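Local coordinates for extracellular solute-binding protein, family 1 (Trichodesmium erythraeum IMS101, PDB 6G7N) that binds ferric iron as an extracellular solute-binding protein and probably hands it to an ABC transporter for uptake into the cell, at residues 119-124 with 225-230; 130-135 with 163-168; 86-91 with 294-299. All blocks are in the same frame, centred on the assembly; numbering follows the deposited sequence.

Interaction 1: residues 119-124 with 225-230; sequences TYEDLA and NGRGTH
Y120, just before the 3-10 turn 121-124, and E121, its first residue, meet R227, T229 and H230 in the loop that leads into strand 231-239. This strand pairs antiparallel with strand 96-108 in the sheet of the solute-binding fold. An ST motif, D122 N to T119 OG1, starts the turn. One end of the contact is a salt bridge. R227 NH1 and NH2 both grip E121 OE2, each at 2.9 Å. OE2 lies at the guanidinium edge and in its plane, while the carboxylate and guanidinium planes stand 88° apart. E121 OE1 turns to N223, and OE2 has a further partner in H153. R227 reaches across with its chain extended from CG to NE. R227 NH2 also lies 4.0 Å from Y120 CD2, with the guanidinium and the phenol ring turned 24° against each other. The Y120 hydroxyl ties the loop before strand 231-239 to strand 96-108. Y120 OH accepts from H230 N, 3.0 Å at 154°, and also bonds to R103 O. This buried oxygen therefore has two backbone partners. Carbon packs round it as well: H230 CB is 3.3 Å from Y120 OH, and T229 CG2 is 3.6 Å from the same atom.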
ATOM      1  N   THR A 119      17.637   1.743  -9.100  1.00 10.96           N
ATOM      2  CA  THR A 119      17.297   1.468  -7.721  1.00 10.33           C
ATOM      3  C   THR A 119      16.718   2.701  -7.019  1.00 10.51           C
ATOM      4  O   THR A 119      16.882   3.836  -7.462  1.00 11.29           O
ATOM      5  CB  THR A 119      18.543   1.033  -6.937  1.00 11.17           C
ATOM      6  OG1 THR A 119      19.450   2.123  -6.966  1.00 11.60           O
ATOM      7  CG2 THR A 119      19.197  -0.222  -7.562  1.00 11.88           C
ATOM      8  N   TYR A 120      16.109   2.477  -5.849  1.00 10.47           N
ATOM      9  CA  TYR A 120      15.749   3.572  -4.971  1.00 10.93           C
ATOM     10  C   TYR A 120      17.007   4.336  -4.553  1.00  9.97           C
ATOM     11  O   TYR A 120      17.004   5.569  -4.462  1.00 11.07           O
ATOM     12  CB  TYR A 120      15.028   3.083  -3.699  1.00 10.49           C
ATOM     13  CG  TYR A 120      13.731   2.338  -3.973  1.00  9.80           C
ATOM     14  CD1 TYR A 120      12.595   2.994  -4.404  1.00 10.12           C
ATOM     15  CD2 TYR A 120      13.666   0.958  -3.816  1.00 10.08           C
ATOM     16  CE1 TYR A 120      11.401   2.313  -4.666  1.00  9.52           C
ATOM     17  CE2 TYR A 120      12.507   0.265  -4.087  1.00  9.82           C
ATOM     18  CZ  TYR A 120      11.381   0.929  -4.526  1.00  9.60           C
ATOM     19  OH  TYR A 120      10.246   0.195  -4.832  1.00 10.18           O
ATOM     20  N   GLU A 121      18.099   3.614  -4.286  1.00 10.80           N
ATOM     21  CA  GLU A 121      19.329   4.214  -3.802  1.00 10.79           C
ATOM     22  C   GLU A 121      19.877   5.224  -4.790  1.00 11.03           C
ATOM     23  O   GLU A 121      20.395   6.275  -4.397  1.00 11.69           O
ATOM     24  CB  GLU A 121      20.359   3.116  -3.488  1.00 12.02           C
ATOM     25  CG  GLU A 121      20.011   2.304  -2.222  1.00 12.78           C
ATOM     26  CD  GLU A 121      18.900   1.246  -2.357  1.00 11.87           C
ATOM     27  OE1 GLU A 121      18.443   0.933  -3.470  1.00 12.86           O
ATOM     28  OE2 GLU A 121      18.506   0.738  -1.277  1.00 12.81           O
ATOM     29  N   ASP A 122      19.771   4.925  -6.082  1.00 10.51           N
ATOM     30  CA  ASP A 122      20.291   5.782  -7.147  1.00 11.35           C
ATOM     31  C   ASP A 122      19.612   7.141  -7.186  1.00 11.67           C
ATOM     32  O   ASP A 122      20.163   8.109  -7.733  1.00 13.01           O
ATOM     33  CB  ASP A 122      20.124   5.056  -8.496  1.00 13.09           C
ATOM     34  CG  ASP A 122      20.337   5.942  -9.716  1.00 17.36           C
ATOM     35  OD1 ASP A 122      21.486   6.021 -10.101  1.00 18.22           O
ATOM     36  OD2 ASP A 122      19.371   6.439 -10.379  1.00 19.61           O
ATOM     37  N   LEU A 123      18.415   7.258  -6.596  1.00 11.44           N
ATOM     38  CA  LEU A 123      17.687   8.526  -6.608  1.00 12.41           C
ATOM     39  C   LEU A 123      18.341   9.621  -5.774  1.00 12.57           C
ATOM     40  O   LEU A 123      17.968  10.791  -5.914  1.00 13.68           O
ATOM     41  CB  LEU A 123      16.241   8.318  -6.152  1.00 13.06           C
ATOM     42  CG  LEU A 123      15.484   7.298  -7.000  1.00 14.75           C
ATOM     43  CD1 LEU A 123      14.076   7.139  -6.458  1.00 19.02           C
ATOM     44  CD2 LEU A 123      15.482   7.731  -8.461  1.00 18.71           C
ATOM     45  N   ALA A 124      19.338   9.269  -4.957  1.00 12.29           N
ATOM     46  CA  ALA A 124      20.109  10.272  -4.216  1.00 12.95           C
ATOM     47  C   ALA A 124      21.288  10.828  -4.987  1.00 13.29           C
ATOM     48  O   ALA A 124      21.959  11.724  -4.479  1.00 15.91           O
ATOM     49  CB  ALA A 124      20.590   9.665  -2.885  1.00 14.24           C
ATOM     50  N   ASN A 225      17.502  -5.984 -10.229  1.00 13.99           N
ATOM     51  CA  ASN A 225      18.734  -6.735 -10.286  1.00 14.80           C
ATOM     52  C   ASN A 225      19.313  -7.007  -8.917  1.00 15.07           C
ATOM     53  O   ASN A 225      20.373  -7.608  -8.808  1.00 17.55           O
ATOM     54  CB  ASN A 225      19.755  -6.053 -11.211  1.00 17.40           C
ATOM     55  CG  ASN A 225      19.287  -6.037 -12.648  1.00 21.64           C
ATOM     56  OD1 ASN A 225      18.688  -6.992 -13.113  1.00 26.56           O
ATOM     57  ND2 ASN A 225      19.526  -4.951 -13.337  1.00 28.87           N
ATOM     58  N   GLY A 226      18.590  -6.603  -7.873  1.00 12.91           N
ATOM     59  CA  GLY A 226      18.976  -6.801  -6.484  1.00 12.60           C
ATOM     60  C   GLY A 226      17.827  -7.379  -5.706  1.00 11.73           C
ATOM     61  O   GLY A 226      17.312  -8.457  -6.046  1.00 12.72           O
ATOM     62  N   ARG A 227      17.431  -6.685  -4.640  1.00 10.51           N
ATOM     63  CA  ARG A 227      16.489  -7.257  -3.685  1.00 10.39           C
ATOM     64  C   ARG A 227      15.038  -7.267  -4.140  1.00 10.15           C
ATOM     65  O   ARG A 227      14.235  -7.958  -3.525  1.00 11.25           O
ATOM     66  CB  ARG A 227      16.615  -6.566  -2.346  1.00 10.63           C
ATOM     67  CG  ARG A 227      16.125  -5.110  -2.337  1.00 10.56           C
ATOM     68  CD  ARG A 227      16.304  -4.473  -0.981  1.00 11.64           C
ATOM     69  NE  ARG A 227      15.838  -3.085  -0.954  1.00 12.44           N
ATOM     70  CZ  ARG A 227      16.598  -1.997  -1.101  1.00 11.30           C
ATOM     71  NH1 ARG A 227      17.902  -2.090  -1.259  1.00 11.50           N
ATOM     72  NH2 ARG A 227      16.035  -0.810  -1.113  1.00 12.68           N
ATOM     73  N   GLY A 228      14.695  -6.487  -5.170  1.00 10.10           N
ATOM     74  CA  GLY A 228      13.343  -6.401  -5.634  1.00 10.51           C
ATOM     75  C   GLY A 228      12.635  -5.128  -5.220  1.00  9.24           C
ATOM     76  O   GLY A 228      13.134  -4.333  -4.427  1.00 10.25           O
ATOM     77  N   THR A 229      11.436  -4.931  -5.762  1.00  9.13           N
ATOM     78  CA  THR A 229      10.656  -3.740  -5.571  1.00  8.83           C
ATOM     79  C   THR A 229       9.953  -3.748  -4.205  1.00  8.91           C
ATOM     80  O   THR A 229       9.522  -4.801  -3.724  1.00  9.79           O
ATOM     81  CB  THR A 229       9.635  -3.624  -6.723  1.00  9.47           C
ATOM     82  OG1 THR A 229      10.341  -3.515  -7.955  1.00 10.99           O
ATOM     83  CG2 THR A 229       8.667  -2.485  -6.584  1.00 10.27           C
ATOM     84  N   HIS A 230       9.804  -2.553  -3.623  1.00  9.24           N
ATOM     85  CA  HIS A 230       9.042  -2.352  -2.376  1.00  8.93           C
ATOM     86  C   HIS A 230       7.548  -2.516  -2.662  1.00  8.69           C
ATOM     87  O   HIS A 230       6.969  -1.734  -3.449  1.00  9.81           O
ATOM     88  CB  HIS A 230       9.341  -0.962  -1.849  1.00  9.87           C
ATOM     89  CG  HIS A 230       8.546  -0.568  -0.650  1.00  9.63           C
ATOM     90  ND1 HIS A 230       8.947  -0.811   0.637  1.00 10.18           N
ATOM     91  CD2 HIS A 230       7.368   0.105  -0.546  1.00 10.47           C
ATOM     92  CE1 HIS A 230       8.051  -0.286   1.466  1.00 10.29           C
ATOM     93  NE2 HIS A 230       7.083   0.285   0.783  1.00 10.17           N
TER

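Interaction 2: residues 130-135 with 163-168; sequences GKIVIR and KGFVRN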
ATOM      1  N   GLY A 130      17.067  18.743  -8.941  1.00 13.70           N
ATOM      2  CA  GLY A 130      16.009  19.549  -9.546  1.00 14.71           C
ATOM      3  C   GLY A 130      14.963  18.741 -10.289  1.00 14.47           C
ATOM      4  O   GLY A 130      14.117  19.352 -10.941  1.00 16.40           O
ATOM      5  N   LYS A 131      15.000  17.403 -10.187  1.00 13.54           N
ATOM      6  CA  LYS A 131      14.194  16.550 -11.078  1.00 14.16           C
ATOM      7  C   LYS A 131      13.141  15.694 -10.392  1.00 13.06           C
ATOM      8  O   LYS A 131      12.336  15.111 -11.112  1.00 14.20           O
ATOM      9  CB  LYS A 131      15.097  15.667 -11.959  1.00 15.42           C
ATOM     10  CG  LYS A 131      15.940  16.513 -12.913  1.00 18.91           C
ATOM     11  CD  LYS A 131      16.868  15.739 -13.814  1.00 22.30           C
ATOM     12  CE  LYS A 131      17.503  16.689 -14.837  1.00 27.80           C
ATOM     13  NZ  LYS A 131      18.214  15.969 -15.930  1.00 35.61           N
ATOM     14  N   ILE A 132      13.139  15.624  -9.055  1.00 12.16           N
ATOM     15  CA  ILE A 132      12.282  14.636  -8.364  1.00 12.05           C
ATOM     16  C   ILE A 132      11.085  15.324  -7.743  1.00 12.49           C
ATOM     17  O   ILE A 132      11.217  16.353  -7.072  1.00 13.23           O
ATOM     18  CB  ILE A 132      13.061  13.893  -7.269  1.00 12.74           C
ATOM     19  CG1 ILE A 132      14.273  13.218  -7.875  1.00 13.03           C
ATOM     20  CG2 ILE A 132      12.163  12.879  -6.554  1.00 13.89           C
ATOM     21  CD1 ILE A 132      15.061  12.311  -6.965  1.00 13.69           C
ATOM     22  N   VAL A 133       9.892  14.743  -7.929  1.00 11.92           N
ATOM     23  CA  VAL A 133       8.697  15.166  -7.193  1.00 12.57           C
ATOM     24  C   VAL A 133       8.194  13.993  -6.322  1.00 12.96           C
ATOM     25  O   VAL A 133       8.132  12.837  -6.752  1.00 13.97           O
ATOM     26  CB  VAL A 133       7.591  15.724  -8.110  1.00 13.09           C
ATOM     27  CG1 VAL A 133       7.992  17.081  -8.694  1.00 15.07           C
ATOM     28  CG2 VAL A 133       7.199  14.766  -9.198  1.00 13.90           C
ATOM     29  N   ILE A 134       7.812  14.328  -5.097  1.00 12.44           N
ATOM     30  CA  ILE A 134       7.265  13.352  -4.163  1.00 12.01           C
ATOM     31  C   ILE A 134       6.430  14.127  -3.131  1.00 11.42           C
ATOM     32  O   ILE A 134       6.699  15.292  -2.832  1.00 12.98           O
ATOM     33  CB  ILE A 134       8.379  12.504  -3.496  1.00 12.40           C
ATOM     34  CG1 ILE A 134       7.805  11.307  -2.711  1.00 12.80           C
ATOM     35  CG2 ILE A 134       9.255  13.356  -2.582  1.00 14.96           C
ATOM     36  CD1 ILE A 134       8.858  10.287  -2.310  1.00 13.08           C
ATOM     37  N   ARG A 135       5.418  13.455  -2.584  1.00 11.75           N
ATOM     38  CA  ARG A 135       4.552  14.070  -1.576  1.00 11.71           C
ATOM     39  C   ARG A 135       5.228  14.142  -0.210  1.00 11.90           C
ATOM     40  O   ARG A 135       6.368  13.675  -0.015  1.00 12.09           O
ATOM     41  CB  ARG A 135       3.225  13.320  -1.510  1.00 12.41           C
ATOM     42  CG  ARG A 135       3.296  11.974  -0.836  1.00 12.54           C
ATOM     43  CD  ARG A 135       2.055  11.184  -1.047  1.00 12.67           C
ATOM     44  NE  ARG A 135       0.876  11.736  -0.414  1.00 13.40           N
ATOM     45  CZ  ARG A 135      -0.337  11.185  -0.535  1.00 14.56           C
ATOM     46  NH1 ARG A 135      -0.510  10.094  -1.290  1.00 15.23           N
ATOM     47  NH2 ARG A 135      -1.371  11.737   0.074  1.00 16.34           N
ATOM     48  N   LYS A 163      19.388  12.618   2.679  1.00 13.36           N
ATOM     49  CA  LYS A 163      19.966  13.957   2.466  0.50 14.49           C
ATOM     50  C   LYS A 163      20.201  14.304   0.949  1.00 14.46           C
ATOM     51  O   LYS A 163      20.049  15.429   0.404  1.00 17.50           O
ATOM     52  CB  LYS A 163      21.262  14.066   3.269  0.50 15.35           C
ATOM     53  CG  LYS A 163      21.847  15.462   3.357  0.50 17.77           C
ATOM     54  CD  LYS A 163      22.561  15.663   4.687  0.50 19.58           C
ATOM     55  CE  LYS A 163      22.931  17.121   4.881  0.50 22.33           C
ATOM     56  NZ  LYS A 163      21.769  18.011   4.656  0.50 23.95           N
ATOM     57  N   GLY A 164      20.613  13.279   0.221  1.00 13.19           N
ATOM     58  CA  GLY A 164      20.783  13.458  -1.230  1.00 13.37           C
ATOM     59  C   GLY A 164      19.452  13.465  -1.957  1.00 13.22           C
ATOM     60  O   GLY A 164      19.252  14.237  -2.884  1.00 14.85           O
ATOM     61  N   PHE A 165      18.532  12.586  -1.540  1.00 12.03           N
ATOM     62  CA  PHE A 165      17.206  12.525  -2.141  1.00 11.59           C
ATOM     63  C   PHE A 165      16.457  13.839  -2.002  1.00 11.61           C
ATOM     64  O   PHE A 165      15.935  14.396  -2.971  1.00 12.84           O
ATOM     65  CB  PHE A 165      16.456  11.344  -1.501  1.00 11.56           C
ATOM     66  CG  PHE A 165      15.097  11.082  -2.073  1.00 11.37           C
ATOM     67  CD1 PHE A 165      14.964  10.658  -3.372  1.00 11.95           C
ATOM     68  CD2 PHE A 165      13.967  11.225  -1.315  1.00 12.56           C
ATOM     69  CE1 PHE A 165      13.720  10.362  -3.894  1.00 12.73           C
ATOM     70  CE2 PHE A 165      12.707  10.928  -1.839  1.00 13.49           C
ATOM     71  CZ  PHE A 165      12.597  10.489  -3.134  1.00 12.81           C
ATOM     72  N   VAL A 166      16.399  14.357  -0.780  1.00 12.39           N
ATOM     73  CA  VAL A 166      15.712  15.618  -0.518  1.00 12.45           C
ATOM     74  C   VAL A 166      16.355  16.778  -1.295  1.00 13.23           C
ATOM     75  O   VAL A 166      15.651  17.660  -1.827  1.00 14.06           O
ATOM     76  CB  VAL A 166      15.635  15.896   0.978  1.00 14.03           C
ATOM     77  CG1 VAL A 166      15.139  17.295   1.283  1.00 16.82           C
ATOM     78  CG2 VAL A 166      14.757  14.868   1.668  1.00 15.89           C
ATOM     79  N   ARG A 167      17.685  16.769  -1.401  0.50 13.50           N
ATOM     80  CA  ARG A 167      18.405  17.768  -2.192  0.50 14.48           C
ATOM     81  C   ARG A 167      17.962  17.790  -3.649  0.50 13.82           C
ATOM     82  O   ARG A 167      18.113  18.811  -4.313  0.50 14.99           O
ATOM     83  CB  ARG A 167      19.919  17.509  -2.090  0.50 15.80           C
ATOM     84  CG  ARG A 167      20.813  18.230  -3.098  0.50 17.07           C
ATOM     85  CD  ARG A 167      22.285  17.944  -2.805  0.50 17.54           C
ATOM     86  NE  ARG A 167      23.215  18.774  -3.558  0.50 19.76           N
ATOM     87  CZ  ARG A 167      23.714  18.434  -4.738  0.50 19.49           C
ATOM     88  NH1 ARG A 167      23.390  17.280  -5.307  0.50 21.82           N
ATOM     89  NH2 ARG A 167      24.558  19.244  -5.342  0.50 21.57           N
ATOM     90  N   ASN A 168      17.434  16.666  -4.135  1.00 12.65           N
ATOM     91  CA  ASN A 168      17.014  16.524  -5.514  1.00 12.57           C
ATOM     92  C   ASN A 168      15.550  16.915  -5.777  1.00 12.16           C
ATOM     93  O   ASN A 168      15.119  16.852  -6.930  1.00 13.81           O
ATOM     94  CB  ASN A 168      17.258  15.095  -5.979  1.00 12.41           C
ATOM     95  CG  ASN A 168      18.729  14.788  -6.152  1.00 12.58           C
ATOM     96  OD1 ASN A 168      19.532  15.699  -6.299  1.00 14.83           O
ATOM     97  ND2 ASN A 168      19.072  13.499  -6.183  1.00 13.81           N
TER
HETATM   98  O   HOH W   1      16.674  19.862  -6.361  1.00 16.00           O
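N168, just past the end of helix 140-167, turns its carbonyl to strand 132-133, and I132 N gives N168 O a bond of 3.2 Å at 157°. K131 N adds a weak bond to the same oxygen. Water 1 makes a second link: it accepts from G130 N and donates to R167 O.

The apolar contact follows from here along the chain. I132 sends CD1 in between two partners, 3.7 Å from N168 CB and 3.9 Å from F165 CE1. Its other branch, CG2, is 4.0 Å from F165 CE1. I134 meets the same ring from its edge, with CD1 in the ring plane and 3.8 Å from F165 CZ. F165 reaches the strand because its CG is anti to the backbone N (chi1 -176°). The ring also stacks on W161 and meets F169 edge-to-face. The N168 amide has other partners, its ND2 bonding to L123 O and Q125 O. An alanine at I132 removes CD1 and CG2, and would probably leave a gap between N168 CB and the F165 ring.

Strand 132-133 leads into helix 140-167, whose C-terminal end returns beside it. The strand also pairs parallel with strand 191-195. This beta-alpha arrangement is that of the alpha/beta lobes of solute-binding proteins.

Interaction 3: residues 86-91 with 294-299; sequences ANLRSP and TNVSVY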
ATOM      1  N   ALA A  86       4.041 -15.284   2.914  1.00  8.68           N
ATOM      2  CA  ALA A  86       4.478 -14.984   4.271  1.00  8.33           C
ATOM      3  C   ALA A  86       4.901 -13.538   4.468  1.00  8.29           C
ATOM      4  O   ALA A  86       4.679 -12.965   5.529  1.00  8.94           O
ATOM      5  CB  ALA A  86       5.611 -15.909   4.671  1.00  9.27           C
ATOM      6  N   ASN A  87       5.521 -12.946   3.450  1.00  8.20           N
ATOM      7  CA  ASN A  87       5.986 -11.564   3.545  1.00  8.30           C
ATOM      8  C   ASN A  87       4.861 -10.546   3.624  1.00  8.42           C
ATOM      9  O   ASN A  87       5.117  -9.395   3.974  1.00  8.98           O
ATOM     10  CB  ASN A  87       6.952 -11.228   2.404  1.00  9.36           C
ATOM     11  CG  ASN A  87       6.340 -11.405   1.032  1.00  9.16           C
ATOM     12  OD1 ASN A  87       5.956 -12.534   0.675  1.00 10.03           O
ATOM     13  ND2 ASN A  87       6.210 -10.323   0.264  1.00  9.98           N
ATOM     14  N   LEU A  88       3.635 -10.937   3.251  1.00  8.21           N
ATOM     15  CA  LEU A  88       2.492 -10.058   3.191  1.00  8.60           C
ATOM     16  C   LEU A  88       1.514 -10.281   4.351  1.00  8.63           C
ATOM     17  O   LEU A  88       0.378  -9.794   4.292  1.00  9.80           O
ATOM     18  CB  LEU A  88       1.774 -10.193   1.844  1.00  8.69           C
ATOM     19  CG  LEU A  88       2.647  -9.953   0.609  1.00  9.08           C
ATOM     20  CD1 LEU A  88       1.817 -10.086  -0.658  1.00 11.03           C
ATOM     21  CD2 LEU A  88       3.337  -8.594   0.640  1.00  9.72           C
ATOM     22  N   ARG A  89       1.948 -10.980   5.402  1.00  8.71           N
ATOM     23  CA  ARG A  89       1.105 -11.151   6.592  1.00  9.10           C
ATOM     24  C   ARG A  89       1.960 -10.975   7.844  1.00  9.05           C
ATOM     25  O   ARG A  89       3.176 -11.181   7.866  1.00  9.42           O
ATOM     26  CB  ARG A  89       0.366 -12.503   6.577  1.00  9.05           C
ATOM     27  CG  ARG A  89       1.200 -13.708   6.179  1.00  8.94           C
ATOM     28  CD  ARG A  89       0.394 -15.021   6.252  1.00  9.13           C
ATOM     29  NE  ARG A  89       1.034 -16.136   5.541  1.00  9.04           N
ATOM     30  CZ  ARG A  89       2.006 -16.900   6.035  1.00  9.30           C
ATOM     31  NH1 ARG A  89       2.470 -17.906   5.279  1.00  9.34           N
ATOM     32  NH2 ARG A  89       2.529 -16.679   7.238  1.00  9.82           N
ATOM     33  N   SER A  90       1.286 -10.570   8.928  1.00  9.15           N
ATOM     34  CA  SER A  90       1.959 -10.354  10.207  1.00  9.35           C
ATOM     35  C   SER A  90       2.644 -11.640  10.667  1.00  9.41           C
ATOM     36  O   SER A  90       1.963 -12.673  10.770  1.00  9.80           O
ATOM     37  CB  SER A  90       0.892 -10.054  11.252  1.00  9.79           C
ATOM     38  OG  SER A  90       1.401 -10.048  12.570  1.00 11.44           O
ATOM     39  N   PRO A  91       3.904 -11.581  11.108  1.00  9.50           N
ATOM     40  CA  PRO A  91       4.528 -12.766  11.722  1.00 10.88           C
ATOM     41  C   PRO A  91       3.775 -13.299  12.934  1.00 11.66           C
ATOM     42  O   PRO A  91       3.876 -14.495  13.231  1.00 13.64           O
ATOM     43  CB  PRO A  91       5.928 -12.269  12.103  1.00 12.10           C
ATOM     44  CG  PRO A  91       6.199 -11.222  11.063  1.00 12.13           C
ATOM     45  CD  PRO A  91       4.894 -10.502  10.911  1.00 10.87           C
ATOM     46  N   THR A 294      11.069  -8.950   2.008  1.00  8.84           N
ATOM     47  CA  THR A 294      10.988  -8.388   3.359  1.00  8.98           C
ATOM     48  C   THR A 294       9.565  -8.479   3.911  1.00  8.77           C
ATOM     49  O   THR A 294       8.595  -8.189   3.216  1.00  9.38           O
ATOM     50  CB  THR A 294      11.420  -6.910   3.315  1.00 10.03           C
ATOM     51  OG1 THR A 294      12.792  -6.838   2.910  1.00 10.72           O
ATOM     52  CG2 THR A 294      11.288  -6.197   4.671  1.00 10.99           C
ATOM     53  N   ASN A 295       9.431  -8.887   5.182  1.00  8.53           N
ATOM     54  CA  ASN A 295       8.112  -8.912   5.769  1.00  8.46           C
ATOM     55  C   ASN A 295       7.629  -7.480   5.981  1.00  8.82           C
ATOM     56  O   ASN A 295       8.314  -6.656   6.598  1.00  9.43           O
ATOM     57  CB  ASN A 295       8.122  -9.706   7.085  1.00  9.11           C
ATOM     58  CG  ASN A 295       6.723  -9.864   7.610  1.00  9.20           C
ATOM     59  OD1 ASN A 295       6.157  -8.931   8.211  1.00  9.87           O
ATOM     60  ND2 ASN A 295       6.123 -11.010   7.357  1.00  9.50           N
ATOM     61  N   VAL A 296       6.409  -7.191   5.510  1.00  8.35           N
ATOM     62  CA  VAL A 296       5.915  -5.812   5.513  1.00  8.77           C
ATOM     63  C   VAL A 296       5.691  -5.270   6.931  1.00  8.86           C
ATOM     64  O   VAL A 296       5.597  -4.056   7.092  1.00  9.69           O
ATOM     65  CB  VAL A 296       4.660  -5.650   4.632  1.00  9.35           C
ATOM     66  CG1 VAL A 296       4.982  -5.980   3.172  1.00 10.16           C
ATOM     67  CG2 VAL A 296       3.502  -6.489   5.119  1.00  9.83           C
ATOM     68  N   SER A 297       5.634  -6.138   7.949  1.00  9.29           N
ATOM     69  CA  SER A 297       5.581  -5.634   9.335  1.00  9.65           C
ATOM     70  C   SER A 297       6.770  -4.748   9.692  1.00  9.87           C
ATOM     71  O   SER A 297       6.636  -3.897  10.557  1.00 11.17           O
ATOM     72  CB  SER A 297       5.475  -6.760  10.349  1.00 10.80           C
ATOM     73  OG  SER A 297       6.643  -7.539  10.420  1.00 11.48           O
ATOM     74  N   VAL A 298       7.917  -4.955   9.039  1.00  9.68           N
ATOM     75  CA  VAL A 298       9.096  -4.098   9.261  1.00 10.95           C
ATOM     76  C   VAL A 298       8.749  -2.631   9.067  1.00  9.86           C
ATOM     77  O   VAL A 298       9.318  -1.744   9.718  1.00 11.31           O
ATOM     78  CB  VAL A 298      10.236  -4.527   8.285  1.00 14.41           C
ATOM     79  CG1 VAL A 298      11.334  -3.493   8.209  1.00 17.11           C
ATOM     80  CG2 VAL A 298      10.777  -5.883   8.714  1.00 15.90           C
ATOM     81  N   TYR A 299       7.841  -2.365   8.121  1.00 10.37           N
ATOM     82  CA  TYR A 299       7.466  -0.976   7.776  0.50 11.61           C
ATOM     83  C   TYR A 299       6.850  -0.280   8.940  1.00 11.70           C
ATOM     84  O   TYR A 299       7.037   0.918   9.170  1.00 12.81           O
ATOM     85  CB  TYR A 299       6.412  -0.880   6.672  0.50 11.63           C
ATOM     86  CG  TYR A 299       6.733  -1.579   5.397  0.50 11.25           C
ATOM     87  CD1 TYR A 299       8.020  -2.007   5.115  0.50 11.07           C
ATOM     88  CD2 TYR A 299       5.726  -1.855   4.484  0.50 11.46           C
ATOM     89  CE1 TYR A 299       8.297  -2.726   3.963  0.50 12.15           C
ATOM     90  CE2 TYR A 299       6.007  -2.537   3.315  0.50 11.40           C
ATOM     91  CZ  TYR A 299       7.297  -2.971   3.063  0.50 11.05           C
ATOM     92  OH  TYR A 299       7.589  -3.678   1.927  0.50 12.94           O
TER
HETATM   93  O   HOH W   2       7.592  -7.758   0.743  1.00 11.36           O
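N295 forms an Asx turn ahead of helix 297-301 and at the same time holds the 86-91 loop through R89. The cap comes first. S297 N gives the capping bond to N295 OD1 at 2.9 Å. S297 OG adds a side-chain bond to N295 OD1 at 2.7 Å. The two donors reach the oxygen from opposite faces of the amide plane. This double grip fixes the amide, and with CG anti to the backbone N (chi1 -174°) ND2 is turned to the loop.

Two hydrogen bonds then join the segments directly. N295 ND2 gives a nearly straight bond to R89 O, 3.0 Å at 167°, with the acceptor close to the amide plane. V296 N bonds to N87 O at 3.0 Å.

Van der Waals contacts flank these bonds. P91 lies against the cap, with CD 3.5 Å from S297 OG and CG near both ends of the N295 amide. The apolar pair is L88 CD2 with V296 CG1 at 4.0 Å, and both side chains also pack on I233 of strand 231-239. W95 lies against V296 and S297.

The last link is water. Water 2 accepts from N87 ND2 at 3.0 Å and donates to T294 O at 2.7 Å.

Overall arrangement
Interactions 1 and 2 are buried and adjoin each other through L123 and N168, whereas interaction 3 is only partly buried. Helix 140-167 supplies part of interaction 2 and packs on E121 and R227 in interaction 1. Interactions 1 and 3 both border strand 231-239. They meet where the rings of H230 and, in the modelled conformer, Y299 come together. Interaction 3 does not touch interaction 2. The chemistry follows the place. Interaction 2, between a buried strand and a helix end, is mainly hydrocarbon beside a shared carbonyl. Interaction 1 brings a salt bridge and a phenol hydroxyl to a loop. Interaction 3, at a partly exposed loop, relies on a polar cap, backbone bonds and water.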